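Long-range contact in UDP-N-acetylglucosamine 4-epimerase (Bacillus cereus, PDB 3M2P), which binds UDP and probably interconverts UDP-N-acetylglucosamine and its 4-epimer, UDP-N-acetylgalactosamine: residues A[215-225]-A[265-276]. Residues are numbered along the deposited sequence; the frame is centred on the assembly and turned at random.
Sequences QEKVSGTFNIG and MDSSKAKELLDF
The hydroxyl OG of Ser-267 is gripped twice: it gives a weak bond to the carbonyl O of Asn-223 in strand 220-224, and it accepts the backbone N-H of Gly-225 just beyond the strand's end, N to OG 2.9 Å. The second bond is moderately bent, with an N-H...O angle of 145°. One serine at the N-cap position of helix 268-273 thus serves two backbone groups of the facing segment, although it makes no capping bond to its own helix. The contact illustrates a division of labour: polar side chains toward its two ends tie down the strand backbone, while apolar ones pack between and beside them. Just before the helix, OD1 of Asp-266 accepts the backbone N-H of Ser-268, an Asx turn, and also takes a bond from the hydroxyl of Ser-268.

Toward the start of the strand, Lys-269 NZ donates to the carbonyl O of Thr-221 at 2.9 Å, tilted a little from the carbonyl plane. A bend at chi3 (-95°) turns the amine toward that oxygen, while CD of the same lysine packs on CD2 of Phe-222, the two side chains crossing almost at right angles. CD1 of Leu-274 sits over one face of the Phe-222 ring, a CH-pi contact 3.9 Å from the centroid and displaced toward the rim. Ile-224 takes up the next part of the interface: its CD1 meets Ala-270 CB at 3.9 Å. Its other branch, CG2, reaches CE2 of Phe-276. Farther out, a water links NE2 of Gln-215 to the carbonyl O of Leu-274.

The side chain of Ile-224 lies about 9 Å from that of Leu-14, a UDP-binding residue. This is helix-on-sheet packing in a Rossmann-type fold, with the short helix crossing strand 220-224 at -110°. The strand pairs in parallel with strand 154-164, and helix 202-212 borders the apolar side, touching Ile-224, Leu-274 and Phe-276.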
ATOM      1  N   GLN A 215       0.391 -25.525  -2.294  1.00 35.97           N
ATOM      2  CA  GLN A 215       1.516 -25.103  -3.121  1.00 35.93           C
ATOM      3  C   GLN A 215       2.615 -24.522  -2.241  1.00 36.78           C
ATOM      4  O   GLN A 215       2.912 -23.329  -2.303  1.00 36.36           O
ATOM      5  CB  GLN A 215       1.084 -24.085  -4.175  1.00 34.66           C
ATOM      6  CG  GLN A 215      -0.166 -24.470  -4.944  1.00 35.94           C
ATOM      7  CD  GLN A 215      -0.038 -25.786  -5.673  1.00 36.30           C
ATOM      8  OE1 GLN A 215       1.029 -26.134  -6.171  1.00 37.25           O
ATOM      9  NE2 GLN A 215      -1.132 -26.525  -5.746  1.00 35.75           N
ATOM     10  N   GLU A 216       3.236 -25.385  -1.442  1.00 36.72           N
ATOM     11  CA  GLU A 216       4.134 -24.941  -0.396  1.00 36.54           C
ATOM     12  C   GLU A 216       5.350 -24.153  -0.874  1.00 36.92           C
ATOM     13  O   GLU A 216       5.969 -23.424  -0.095  1.00 36.67           O
ATOM     14  CB  GLU A 216       4.548 -26.116   0.474  1.00 36.93           C
ATOM     15  CG  GLU A 216       5.349 -27.170  -0.218  1.00 39.86           C
ATOM     16  CD  GLU A 216       5.522 -28.393   0.667  1.00 44.53           C
ATOM     17  OE1 GLU A 216       4.739 -28.529   1.640  1.00 44.63           O
ATOM     18  OE2 GLU A 216       6.433 -29.210   0.397  1.00 43.85           O
ATOM     19  N   LYS A 217       5.695 -24.284  -2.146  1.00 37.44           N
ATOM     20  CA  LYS A 217       6.834 -23.544  -2.683  1.00 36.88           C
ATOM     21  C   LYS A 217       6.406 -22.390  -3.583  1.00 36.68           C
ATOM     22  O   LYS A 217       7.250 -21.630  -4.064  1.00 36.90           O
ATOM     23  CB  LYS A 217       7.788 -24.476  -3.430  1.00 36.65           C
ATOM     24  CG  LYS A 217       8.930 -25.008  -2.588  1.00 38.07           C
ATOM     25  CD  LYS A 217       8.467 -26.040  -1.578  1.00 39.81           C
ATOM     26  CE  LYS A 217       9.659 -26.688  -0.875  1.00 42.39           C
ATOM     27  NZ  LYS A 217       9.313 -28.026  -0.289  1.00 44.52           N
ATOM     28  N   VAL A 218       5.099 -22.268  -3.810  1.00 35.88           N
ATOM     29  CA  VAL A 218       4.549 -21.152  -4.574  1.00 35.13           C
ATOM     30  C   VAL A 218       4.622 -19.857  -3.758  1.00 34.97           C
ATOM     31  O   VAL A 218       4.396 -19.858  -2.543  1.00 35.09           O
ATOM     32  CB  VAL A 218       3.081 -21.421  -5.018  1.00 34.73           C
ATOM     33  CG1 VAL A 218       2.358 -20.128  -5.346  1.00 34.86           C
ATOM     34  CG2 VAL A 218       3.049 -22.329  -6.217  1.00 35.44           C
ATOM     35  N   SER A 219       4.965 -18.761  -4.423  1.00 33.41           N
ATOM     36  CA  SER A 219       4.908 -17.460  -3.792  1.00 32.82           C
ATOM     37  C   SER A 219       4.400 -16.473  -4.817  1.00 33.88           C
ATOM     38  O   SER A 219       4.917 -16.421  -5.937  1.00 35.34           O
ATOM     39  CB  SER A 219       6.277 -17.039  -3.237  1.00 34.19           C
ATOM     40  OG  SER A 219       7.171 -16.596  -4.249  1.00 35.83           O
ATOM     41  N   GLY A 220       3.375 -15.714  -4.433  1.00 33.70           N
ATOM     42  CA  GLY A 220       2.769 -14.705  -5.284  1.00 33.82           C
ATOM     43  C   GLY A 220       1.505 -14.045  -4.724  1.00 33.99           C
ATOM     44  O   GLY A 220       1.248 -14.041  -3.521  1.00 32.80           O
ATOM     45  N   THR A 221       0.701 -13.481  -5.617  1.00 34.15           N
ATOM     46  CA  THR A 221      -0.530 -12.823  -5.200  1.00 34.29           C
ATOM     47  C   THR A 221      -1.782 -13.234  -6.005  1.00 34.27           C
ATOM     48  O   THR A 221      -1.809 -13.166  -7.234  1.00 33.17           O
ATOM     49  CB  THR A 221      -0.319 -11.320  -5.165  1.00 32.97           C
ATOM     50  OG1 THR A 221       0.722 -11.055  -4.223  1.00 34.40           O
ATOM     51  CG2 THR A 221      -1.579 -10.605  -4.721  1.00 32.20           C
ATOM     52  N   PHE A 222      -2.813 -13.669  -5.288  1.00 31.82           N
ATOM     53  CA  PHE A 222      -4.005 -14.197  -5.925  1.00 33.86           C
ATOM     54  C   PHE A 222      -5.316 -13.538  -5.448  1.00 34.20           C
ATOM     55  O   PHE A 222      -5.499 -13.319  -4.253  1.00 33.48           O
ATOM     56  CB  PHE A 222      -4.081 -15.698  -5.683  1.00 33.84           C
ATOM     57  CG  PHE A 222      -2.783 -16.418  -5.906  1.00 34.58           C
ATOM     58  CD1 PHE A 222      -1.878 -16.576  -4.874  1.00 33.99           C
ATOM     59  CD2 PHE A 222      -2.481 -16.965  -7.137  1.00 35.08           C
ATOM     60  CE1 PHE A 222      -0.706 -17.244  -5.072  1.00 33.81           C
ATOM     61  CE2 PHE A 222      -1.295 -17.635  -7.342  1.00 34.62           C
ATOM     62  CZ  PHE A 222      -0.415 -17.779  -6.314  1.00 34.73           C
ATOM     63  N   ASN A 223      -6.219 -13.229  -6.384  1.00 33.98           N
ATOM     64  CA  ASN A 223      -7.570 -12.812  -6.026  1.00 34.59           C
ATOM     65  C   ASN A 223      -8.334 -14.052  -5.610  1.00 35.29           C
ATOM     66  O   ASN A 223      -8.357 -15.036  -6.346  1.00 36.32           O
ATOM     67  CB  ASN A 223      -8.303 -12.187  -7.217  1.00 35.30           C
ATOM     68  CG  ASN A 223      -7.685 -10.894  -7.684  1.00 35.43           C
ATOM     69  OD1 ASN A 223      -7.940 -10.440  -8.801  1.00 36.49           O
ATOM     70  ND2 ASN A 223      -6.873 -10.287  -6.841  1.00 34.91           N
ATOM     71  N   ILE A 224      -8.957 -14.023  -4.441  1.00 34.74           N
ATOM     72  CA  ILE A 224      -9.868 -15.099  -4.076  1.00 35.19           C
ATOM     73  C   ILE A 224     -11.308 -14.587  -4.031  1.00 36.53           C
ATOM     74  O   ILE A 224     -11.825 -14.244  -2.968  1.00 36.18           O
ATOM     75  CB  ILE A 224      -9.510 -15.778  -2.734  1.00 34.65           C
ATOM     76  CG1 ILE A 224      -8.029 -16.175  -2.686  1.00 33.46           C
ATOM     77  CG2 ILE A 224     -10.399 -16.990  -2.521  1.00 35.13           C
ATOM     78  CD1 ILE A 224      -7.640 -17.316  -3.612  1.00 33.47           C
ATOM     79  N   GLY A 225     -11.943 -14.529  -5.201  1.00 37.94           N
ATOM     80  CA  GLY A 225     -13.340 -14.152  -5.313  1.00 38.34           C
ATOM     81  C   GLY A 225     -14.258 -15.355  -5.442  1.00 38.98           C
ATOM     82  O   GLY A 225     -13.801 -16.490  -5.562  1.00 37.90           O
HETATM   83  N   MSE A 265     -13.827  -9.215  -8.588  1.00 38.00           N
HETATM   84  CA  MSE A 265     -12.563  -9.613  -9.187  1.00 37.49           C
HETATM   85  C   MSE A 265     -12.682 -10.772 -10.140  1.00 36.48           C
HETATM   86  O   MSE A 265     -13.560 -11.620 -10.027  1.00 35.75           O
HETATM   87  CB  MSE A 265     -11.553 -10.015  -8.114  1.00 36.32           C
HETATM   88  CG  MSE A 265     -11.195  -8.931  -7.139  1.00 38.34           C
HETATM   89 SE   MSE A 265     -10.330  -9.691  -5.574  1.00 52.79          SE
HETATM   90  CE  MSE A 265     -11.689 -11.031  -5.103  1.00 36.83           C
ATOM     91  N   ASP A 266     -11.725 -10.803 -11.052  1.00 36.97           N
ATOM     92  CA  ASP A 266     -11.450 -11.933 -11.909  1.00 35.68           C
ATOM     93  C   ASP A 266     -10.545 -12.897 -11.137  1.00 36.49           C
ATOM     94  O   ASP A 266      -9.431 -12.540 -10.752  1.00 36.78           O
ATOM     95  CB  ASP A 266     -10.745 -11.389 -13.144  1.00 35.25           C
ATOM     96  CG  ASP A 266     -10.259 -12.463 -14.052  1.00 36.55           C
ATOM     97  OD1 ASP A 266     -10.460 -13.643 -13.713  1.00 37.66           O
ATOM     98  OD2 ASP A 266      -9.669 -12.124 -15.103  1.00 37.22           O
ATOM     99  N   SER A 267     -11.019 -14.110 -10.876  1.00 36.64           N
ATOM    100  CA  SER A 267     -10.221 -15.056 -10.092  1.00 36.81           C
ATOM    101  C   SER A 267      -9.630 -16.214 -10.910  1.00 37.47           C
ATOM    102  O   SER A 267      -9.344 -17.289 -10.367  1.00 36.96           O
ATOM    103  CB  SER A 267     -11.029 -15.593  -8.913  1.00 36.48           C
ATOM    104  OG  SER A 267     -11.374 -14.546  -8.031  1.00 36.97           O
ATOM    105  N   SER A 268      -9.455 -15.983 -12.209  1.00 36.95           N
ATOM    106  CA  SER A 268      -8.785 -16.928 -13.087  1.00 37.06           C
ATOM    107  C   SER A 268      -7.540 -17.513 -12.421  1.00 38.46           C
ATOM    108  O   SER A 268      -7.484 -18.709 -12.138  1.00 38.24           O
ATOM    109  CB  SER A 268      -8.366 -16.236 -14.384  1.00 38.72           C
ATOM    110  OG  SER A 268      -9.465 -15.626 -15.026  1.00 40.15           O
ATOM    111  N   LYS A 269      -6.544 -16.661 -12.173  1.00 37.40           N
ATOM    112  CA  LYS A 269      -5.265 -17.106 -11.637  1.00 36.23           C
ATOM    113  C   LYS A 269      -5.415 -18.113 -10.499  1.00 37.25           C
ATOM    114  O   LYS A 269      -4.766 -19.147 -10.501  1.00 38.16           O
ATOM    115  CB  LYS A 269      -4.419 -15.922 -11.174  1.00 36.21           C
ATOM    116  CG  LYS A 269      -2.971 -16.287 -10.939  1.00 36.25           C
ATOM    117  CD  LYS A 269      -2.273 -15.341  -9.975  1.00 36.62           C
ATOM    118  CE  LYS A 269      -1.522 -14.230 -10.679  1.00 35.97           C
ATOM    119  NZ  LYS A 269      -0.553 -13.593  -9.757  1.00 33.56           N
ATOM    120  N   ALA A 270      -6.269 -17.819  -9.529  1.00 37.59           N
ATOM    121  CA  ALA A 270      -6.480 -18.745  -8.427  1.00 37.16           C
ATOM    122  C   ALA A 270      -6.998 -20.083  -8.945  1.00 38.12           C
ATOM    123  O   ALA A 270      -6.672 -21.137  -8.411  1.00 38.44           O
ATOM    124  CB  ALA A 270      -7.448 -18.157  -7.412  1.00 36.35           C
ATOM    125  N   LYS A 271      -7.808 -20.031  -9.993  1.00 38.15           N
ATOM    126  CA  LYS A 271      -8.457 -21.224 -10.526  1.00 38.91           C
ATOM    127  C   LYS A 271      -7.468 -22.203 -11.190  1.00 39.86           C
ATOM    128  O   LYS A 271      -7.577 -23.419 -11.014  1.00 39.78           O
ATOM    129  CB  LYS A 271      -9.555 -20.798 -11.501  1.00 39.94           C
ATOM    130  CG  LYS A 271     -10.444 -21.905 -12.024  1.00 41.30           C
ATOM    131  CD  LYS A 271     -11.812 -21.336 -12.394  1.00 44.07           C
ATOM    132  CE  LYS A 271     -12.403 -22.058 -13.589  1.00 47.11           C
ATOM    133  NZ  LYS A 271     -12.273 -23.538 -13.467  1.00 48.15           N
ATOM    134  N   GLU A 272      -6.499 -21.674 -11.937  1.00 39.13           N
ATOM    135  CA  GLU A 272      -5.523 -22.513 -12.624  1.00 38.33           C
ATOM    136  C   GLU A 272      -4.298 -22.917 -11.780  1.00 38.59           C
ATOM    137  O   GLU A 272      -3.954 -24.102 -11.729  1.00 38.89           O
ATOM    138  CB  GLU A 272      -5.067 -21.851 -13.919  1.00 38.71           C
ATOM    139  CG  GLU A 272      -4.248 -22.783 -14.817  1.00 39.16           C
ATOM    140  CD  GLU A 272      -3.190 -22.034 -15.599  1.00 39.13           C
ATOM    141  OE1 GLU A 272      -2.851 -20.901 -15.169  1.00 39.84           O
ATOM    142  OE2 GLU A 272      -2.705 -22.569 -16.627  1.00 36.68           O
ATOM    143  N   LEU A 273      -3.642 -21.951 -11.132  1.00 37.70           N
ATOM    144  CA  LEU A 273      -2.481 -22.253 -10.284  1.00 37.67           C
ATOM    145  C   LEU A 273      -2.836 -22.906  -8.956  1.00 38.25           C
ATOM    146  O   LEU A 273      -2.179 -23.858  -8.531  1.00 38.64           O
ATOM    147  CB  LEU A 273      -1.613 -21.022 -10.017  1.00 37.18           C
ATOM    148  CG  LEU A 273      -0.811 -20.492 -11.204  1.00 38.55           C
ATOM    149  CD1 LEU A 273      -0.962 -21.417 -12.409  1.00 39.10           C
ATOM    150  CD2 LEU A 273      -1.265 -19.101 -11.565  1.00 37.40           C
ATOM    151  N   LEU A 274      -3.864 -22.398  -8.290  1.00 37.79           N
ATOM    152  CA  LEU A 274      -4.262 -22.978  -7.013  1.00 37.87           C
ATOM    153  C   LEU A 274      -5.309 -24.079  -7.183  1.00 38.07           C
ATOM    154  O   LEU A 274      -5.749 -24.672  -6.195  1.00 38.51           O
ATOM    155  CB  LEU A 274      -4.758 -21.895  -6.047  1.00 37.21           C
ATOM    156  CG  LEU A 274      -3.750 -21.307  -5.054  1.00 36.97           C
ATOM    157  CD1 LEU A 274      -2.430 -20.908  -5.711  1.00 35.99           C
ATOM    158  CD2 LEU A 274      -4.355 -20.136  -4.320  1.00 35.11           C
ATOM    159  N   ASP A 275      -5.679 -24.369  -8.431  1.00 37.55           N
ATOM    160  CA  ASP A 275      -6.767 -25.308  -8.720  1.00 38.11           C
ATOM    161  C   ASP A 275      -7.926 -25.027  -7.764  1.00 37.98           C
ATOM    162  O   ASP A 275      -8.466 -25.942  -7.149  1.00 37.10           O
ATOM    163  CB  ASP A 275      -6.320 -26.781  -8.580  1.00 39.09           C
ATOM    164  CG  ASP A 275      -5.010 -27.104  -9.334  1.00 39.62           C
ATOM    165  OD1 ASP A 275      -4.962 -26.952 -10.585  1.00 40.74           O
ATOM    166  OD2 ASP A 275      -4.034 -27.538  -8.668  1.00 36.80           O
ATOM    167  N   PHE A 276      -8.292 -23.755  -7.619  1.00 38.80           N
ATOM    168  CA  PHE A 276      -9.289 -23.364  -6.620  1.00 39.09           C
ATOM    169  C   PHE A 276     -10.622 -22.875  -7.194  1.00 39.46           C
ATOM    170  O   PHE A 276     -10.664 -22.047  -8.105  1.00 40.35           O
ATOM    171  CB  PHE A 276      -8.744 -22.303  -5.653  1.00 36.69           C
ATOM    172  CG  PHE A 276      -9.820 -21.649  -4.828  1.00 38.23           C
ATOM    173  CD1 PHE A 276     -10.368 -22.305  -3.733  1.00 38.12           C
ATOM    174  CD2 PHE A 276     -10.321 -20.400  -5.172  1.00 38.15           C
ATOM    175  CE1 PHE A 276     -11.376 -21.719  -2.984  1.00 36.85           C
ATOM    176  CE2 PHE A 276     -11.328 -19.807  -4.421  1.00 36.64           C
ATOM    177  CZ  PHE A 276     -11.855 -20.472  -3.329  1.00 36.88           C
TER
HETATM  178  O   HOH W   1      -4.034 -26.627  -4.721  1.00 37.18           O